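Local coordinates for protein amorpha-4,11-diene synthase (Artemisia annua, PDB 4GAX) that is a sesquiterpene synthase, represented here by an alpha-bisabolol synthase mutant, that probably cyclises farnesyl diphosphate with loss of diphosphate, at residues L448-L459 against Q499-E510. Sequence-based numbering, arbitrary orientation.
Sequences LLRYKGILGRRL and QVEDLWKDINRE
Leu455 of helix 448-459 fits as a knob into a hole formed by Val500, Leu503, Trp504 and Ile507 of helix 499-510. The two segments run nearly antiparallel, at 159° with axes 9.5 Å apart, within the all-helical fold of the terpene synthase metal-binding domain. The buried side is close-packed. Leu455 CD2 reaches over the six-membered ring of Trp504, 3.5 Å from the centroid and 11° off the normal, a CH-pi contact made possible because chi1 (174°) swings CG away from the backbone N. The same methyl meets Ile507 CD1 at 3.6 Å, while Leu455 CD1 turns to Val500 CG1. Leu503 returns the knob among Tyr451, Ile454, Leu455 and Arg458, its CD1 against Leu455 CA and Arg458 CG. Helix 519-535 backs this side through Val529 on Trp504 and Ile526 on Ile507.

Tyr451, a third knob, joins this core to the polar, partly solvent-open flank. Its CB lies 3.6 Å from Ile507 CG1 and its CD1 against Leu503 CD2; Asp506 CB makes a CH-pi contact over the ring centre, 3.7 Å from the centroid, and Glu510 CG lies at the ring edge. A water 2.9 Å from Tyr451 OH donates to Glu510 OE2. A leucine in place of Tyr451 would probably lose the ring face that Asp506 CB lies against and leave this water without its hydroxyl partner. Farther along, the Gln499 amide lies against one face of the Arg458 guanidinium and Arg457 NH1 is offset over the opposite face. Leu448 N donates to another water, which donates in turn to Glu510 OE1. Glu510 OE2 is gripped side-on by Arg509, NE approaching from above the carboxylate plane and NH2 meeting the anti lone pair.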
loop_
_atom_site.group_PDB
_atom_site.type_symbol
_atom_site.label_atom_id
_atom_site.label_comp_id
_atom_site.label_asym_id
_atom_site.label_seq_id
_atom_site.Cartn_x
_atom_site.Cartn_y
_atom_site.Cartn_z
ATOM N N LEU A 448 7.347 9.849 -9.149
ATOM C CA LEU A 448 6.716 8.757 -8.411
ATOM C C LEU A 448 5.229 9.044 -8.123
ATOM O O LEU A 448 4.388 8.155 -8.253
ATOM C CB LEU A 448 7.467 8.478 -7.114
ATOM C CG LEU A 448 6.866 7.471 -6.127
ATOM C CD1 LEU A 448 6.755 6.084 -6.754
ATOM C CD2 LEU A 448 7.706 7.405 -4.866
ATOM N N LEU A 449 4.908 10.280 -7.752
ATOM C CA LEU A 449 3.519 10.631 -7.455
ATOM C C LEU A 449 2.707 10.757 -8.740
ATOM O O LEU A 449 1.527 10.406 -8.778
ATOM C CB LEU A 449 3.437 11.915 -6.625
ATOM C CG LEU A 449 4.087 11.803 -5.239
ATOM C CD1 LEU A 449 3.915 13.110 -4.438
ATOM C CD2 LEU A 449 3.529 10.626 -4.471
ATOM N N ARG A 450 3.339 11.261 -9.796
ATOM C CA ARG A 450 2.695 11.323 -11.106
ATOM C C ARG A 450 2.341 9.925 -11.586
ATOM O O ARG A 450 1.255 9.702 -12.141
ATOM C CB ARG A 450 3.619 11.978 -12.139
ATOM C CG ARG A 450 2.927 12.303 -13.466
ATOM C CD ARG A 450 3.938 12.550 -14.573
ATOM N NE ARG A 450 5.109 13.283 -14.085
ATOM C CZ ARG A 450 6.366 13.018 -14.438
ATOM N NH1 ARG A 450 6.630 12.030 -15.286
ATOM N NH2 ARG A 450 7.363 13.741 -13.940
ATOM N N TYR A 451 3.270 8.988 -11.392
ATOM C CA TYR A 451 3.062 7.612 -11.824
ATOM C C TYR A 451 1.920 6.962 -11.031
ATOM O O TYR A 451 1.061 6.286 -11.606
ATOM C CB TYR A 451 4.352 6.792 -11.677
ATOM C CG TYR A 451 5.410 7.073 -12.739
ATOM C CD1 TYR A 451 5.054 7.329 -14.059
ATOM C CD2 TYR A 451 6.760 7.097 -12.410
ATOM C CE1 TYR A 451 6.023 7.578 -15.032
ATOM C CE2 TYR A 451 7.737 7.354 -13.372
ATOM C CZ TYR A 451 7.365 7.584 -14.674
ATOM O OH TYR A 451 8.336 7.829 -15.621
ATOM N N LYS A 452 1.942 7.139 -9.711
ATOM C CA LYS A 452 0.865 6.664 -8.851
ATOM C C LYS A 452 -0.487 7.172 -9.357
ATOM O O LYS A 452 -1.433 6.393 -9.533
ATOM C CB LYS A 452 1.094 7.140 -7.415
ATOM C CG LYS A 452 0.022 6.700 -6.424
ATOM C CD LYS A 452 0.328 7.241 -5.020
ATOM C CE LYS A 452 -0.725 6.802 -3.993
ATOM N NZ LYS A 452 -2.120 7.094 -4.437
ATOM N N GLY A 453 -0.568 8.476 -9.615
ATOM C CA GLY A 453 -1.793 9.078 -10.118
ATOM C C GLY A 453 -2.261 8.484 -11.440
ATOM O O GLY A 453 -3.452 8.200 -11.618
ATOM N N ILE A 454 -1.333 8.297 -12.376
ATOM C CA ILE A 454 -1.677 7.744 -13.685
ATOM C C ILE A 454 -2.101 6.275 -13.565
ATOM O O ILE A 454 -3.094 5.848 -14.168
ATOM C CB ILE A 454 -0.496 7.827 -14.666
ATOM C CG1 ILE A 454 -0.126 9.286 -14.955
ATOM C CG2 ILE A 454 -0.842 7.121 -15.974
ATOM C CD1 ILE A 454 1.062 9.424 -15.904
ATOM N N LEU A 455 -1.345 5.506 -12.785
ATOM C CA LEU A 455 -1.648 4.092 -12.573
ATOM C C LEU A 455 -3.036 3.927 -11.950
ATOM O O LEU A 455 -3.796 3.043 -12.338
ATOM C CB LEU A 455 -0.597 3.466 -11.657
ATOM C CG LEU A 455 -0.820 2.013 -11.209
ATOM C CD1 LEU A 455 -0.913 1.068 -12.392
ATOM C CD2 LEU A 455 0.299 1.578 -10.286
ATOM N N GLY A 456 -3.351 4.785 -10.982
ATOM C CA GLY A 456 -4.642 4.766 -10.318
ATOM C C GLY A 456 -5.775 4.984 -11.301
ATOM O O GLY A 456 -6.818 4.323 -11.218
ATOM N N ARG A 457 -5.569 5.910 -12.234
ATOM C CA ARG A 457 -6.558 6.181 -13.259
ATOM C C ARG A 457 -6.680 4.986 -14.197
ATOM O O ARG A 457 -7.788 4.600 -14.564
ATOM C CB ARG A 457 -6.184 7.447 -14.036
ATOM C CG ARG A 457 -7.318 8.063 -14.835
ATOM C CD ARG A 457 -6.836 9.272 -15.641
ATOM N NE ARG A 457 -5.568 9.000 -16.315
ATOM C CZ ARG A 457 -5.436 8.229 -17.392
ATOM N NH1 ARG A 457 -6.499 7.642 -17.931
ATOM N NH2 ARG A 457 -4.240 8.043 -17.930
ATOM N N ARG A 458 -5.547 4.390 -14.574
ATOM C CA ARG A 458 -5.569 3.240 -15.481
ATOM C C ARG A 458 -6.240 2.033 -14.833
ATOM O O ARG A 458 -7.017 1.325 -15.475
ATOM C CB ARG A 458 -4.156 2.847 -15.932
ATOM C CG ARG A 458 -3.370 3.946 -16.645
ATOM C CD ARG A 458 -3.855 4.179 -18.066
ATOM N NE ARG A 458 -3.241 5.370 -18.651
ATOM C CZ ARG A 458 -3.398 5.760 -19.913
ATOM N NH1 ARG A 458 -4.149 5.049 -20.744
ATOM N NH2 ARG A 458 -2.800 6.862 -20.347
ATOM N N LEU A 459 -5.927 1.787 -13.564
ATOM C CA LEU A 459 -6.487 0.621 -12.877
ATOM C C LEU A 459 -7.999 0.767 -12.710
ATOM O O LEU A 459 -8.745 -0.210 -12.826
ATOM C CB LEU A 459 -5.808 0.400 -11.524
ATOM C CG LEU A 459 -4.380 -0.157 -11.635
ATOM C CD1 LEU A 459 -3.719 -0.259 -10.265
ATOM C CD2 LEU A 459 -4.389 -1.522 -12.332
ATOM N N GLN A 499 0.520 -1.466 -20.665
ATOM C CA GLN A 499 0.735 -0.110 -20.154
ATOM C C GLN A 499 0.773 -0.093 -18.622
ATOM O O GLN A 499 1.598 0.601 -17.999
ATOM C CB GLN A 499 -0.361 0.813 -20.685
ATOM C CG GLN A 499 -0.331 2.237 -20.172
ATOM C CD GLN A 499 -1.404 3.086 -20.840
ATOM O OE1 GLN A 499 -2.571 2.692 -20.906
ATOM N NE2 GLN A 499 -1.007 4.244 -21.360
ATOM N N VAL A 500 -0.103 -0.880 -18.004
ATOM C CA VAL A 500 -0.086 -0.991 -16.548
ATOM C C VAL A 500 1.202 -1.650 -16.049
ATOM O O VAL A 500 1.801 -1.216 -15.052
ATOM C CB VAL A 500 -1.329 -1.744 -16.031
ATOM C CG1 VAL A 500 -1.142 -2.140 -14.575
ATOM C CG2 VAL A 500 -2.585 -0.889 -16.227
ATOM N N GLU A 501 1.646 -2.698 -16.727
ATOM C CA GLU A 501 2.902 -3.337 -16.336
ATOM C C GLU A 501 4.067 -2.368 -16.468
ATOM O O GLU A 501 4.970 -2.348 -15.630
ATOM C CB GLU A 501 3.158 -4.592 -17.174
ATOM C CG GLU A 501 2.258 -5.751 -16.780
ATOM C CD GLU A 501 2.244 -5.983 -15.264
ATOM O OE1 GLU A 501 1.216 -5.684 -14.617
ATOM O OE2 GLU A 501 3.259 -6.459 -14.724
ATOM N N ASP A 502 4.056 -1.575 -17.531
ATOM C CA ASP A 502 5.068 -0.533 -17.697
ATOM C C ASP A 502 5.106 0.395 -16.488
ATOM O O ASP A 502 6.176 0.759 -16.004
ATOM C CB ASP A 502 4.782 0.278 -18.957
ATOM C CG ASP A 502 5.235 -0.430 -20.220
ATOM O OD1 ASP A 502 5.729 -1.573 -20.107
ATOM O OD2 ASP A 502 5.100 0.158 -21.318
ATOM N N LEU A 503 3.933 0.763 -15.988
ATOM C CA LEU A 503 3.853 1.695 -14.857
ATOM C C LEU A 503 4.436 1.119 -13.572
ATOM O O LEU A 503 5.124 1.823 -12.824
ATOM C CB LEU A 503 2.403 2.144 -14.641
ATOM C CG LEU A 503 1.926 3.130 -15.703
ATOM C CD1 LEU A 503 0.409 3.232 -15.668
ATOM C CD2 LEU A 503 2.568 4.504 -15.498
ATOM N N TRP A 504 4.160 -0.149 -13.278
ATOM C CA TRP A 504 4.731 -0.738 -12.066
ATOM C C TRP A 504 6.251 -0.704 -12.159
ATOM O O TRP A 504 6.941 -0.488 -11.155
ATOM C CB TRP A 504 4.264 -2.192 -11.854
ATOM C CG TRP A 504 2.788 -2.368 -11.537
ATOM C CD1 TRP A 504 1.853 -3.006 -12.313
ATOM C CD2 TRP A 504 2.096 -1.932 -10.353
ATOM N NE1 TRP A 504 0.624 -2.976 -11.689
ATOM C CE2 TRP A 504 0.745 -2.326 -10.487
ATOM C CE3 TRP A 504 2.486 -1.250 -9.191
ATOM C CZ2 TRP A 504 -0.218 -2.054 -9.508
ATOM C CZ3 TRP A 504 1.519 -0.977 -8.213
ATOM C CH2 TRP A 504 0.190 -1.380 -8.381
ATOM N N LYS A 505 6.776 -0.941 -13.358
ATOM C CA LYS A 505 8.224 -0.900 -13.549
ATOM C C LYS A 505 8.764 0.528 -13.375
ATOM O O LYS A 505 9.834 0.729 -12.781
ATOM C CB LYS A 505 8.618 -1.494 -14.914
ATOM C CG LYS A 505 8.633 -3.038 -14.917
ATOM C CD LYS A 505 9.066 -3.631 -16.266
ATOM C CE LYS A 505 8.066 -3.308 -17.359
ATOM N NZ LYS A 505 8.481 -3.943 -18.650
ATOM N N ASP A 506 8.040 1.512 -13.901
ATOM C CA ASP A 506 8.428 2.912 -13.723
ATOM C C ASP A 506 8.453 3.264 -12.240
ATOM O O ASP A 506 9.354 3.958 -11.752
ATOM C CB ASP A 506 7.439 3.836 -14.441
ATOM C CG ASP A 506 7.635 3.846 -15.941
ATOM O OD1 ASP A 506 8.798 3.710 -16.395
ATOM O OD2 ASP A 506 6.625 3.997 -16.667
ATOM N N ILE A 507 7.453 2.780 -11.517
ATOM C CA ILE A 507 7.361 3.060 -10.083
ATOM C C ILE A 507 8.477 2.387 -9.287
ATOM O O ILE A 507 9.001 2.966 -8.320
ATOM C CB ILE A 507 5.978 2.651 -9.546
ATOM C CG1 ILE A 507 4.937 3.655 -10.058
ATOM C CG2 ILE A 507 5.965 2.619 -8.021
ATOM C CD1 ILE A 507 3.541 3.093 -10.129
ATOM N N ASN A 508 8.842 1.165 -9.674
ATOM C CA ASN A 508 9.996 0.513 -9.049
ATOM C C ASN A 508 11.247 1.351 -9.188
ATOM O O ASN A 508 12.007 1.503 -8.229
ATOM C CB ASN A 508 10.250 -0.886 -9.633
ATOM C CG ASN A 508 9.245 -1.914 -9.141
ATOM O OD1 ASN A 508 8.552 -1.702 -8.129
ATOM N ND2 ASN A 508 9.177 -3.055 -9.842
ATOM N N ARG A 509 11.473 1.889 -10.383
ATOM C CA ARG A 509 12.675 2.710 -10.607
ATOM C C ARG A 509 12.667 3.933 -9.691
ATOM O O ARG A 509 13.671 4.234 -9.042
ATOM C CB ARG A 509 12.780 3.128 -12.072
ATOM C CG ARG A 509 14.028 3.974 -12.434
ATOM C CD ARG A 509 13.799 4.697 -13.773
ATOM N NE ARG A 509 12.510 5.395 -13.741
ATOM C CZ ARG A 509 11.573 5.331 -14.686
ATOM N NH1 ARG A 509 11.762 4.618 -15.791
ATOM N NH2 ARG A 509 10.438 5.996 -14.522
ATOM N N GLU A 510 11.534 4.628 -9.611
ATOM C CA GLU A 510 11.471 5.825 -8.763
ATOM C C GLU A 510 11.685 5.445 -7.293
ATOM O O GLU A 510 12.311 6.180 -6.539
ATOM C CB GLU A 510 10.133 6.562 -8.939
ATOM C CG GLU A 510 9.883 7.049 -10.359
ATOM C CD GLU A 510 10.967 7.991 -10.861
ATOM O OE1 GLU A 510 11.437 8.861 -10.077
ATOM O OE2 GLU A 510 11.346 7.862 -12.048
HETATM O O HOH W 1 9.965 10.205 -8.198
HETATM O O HOH W 2 10.484 9.429 -14.643
#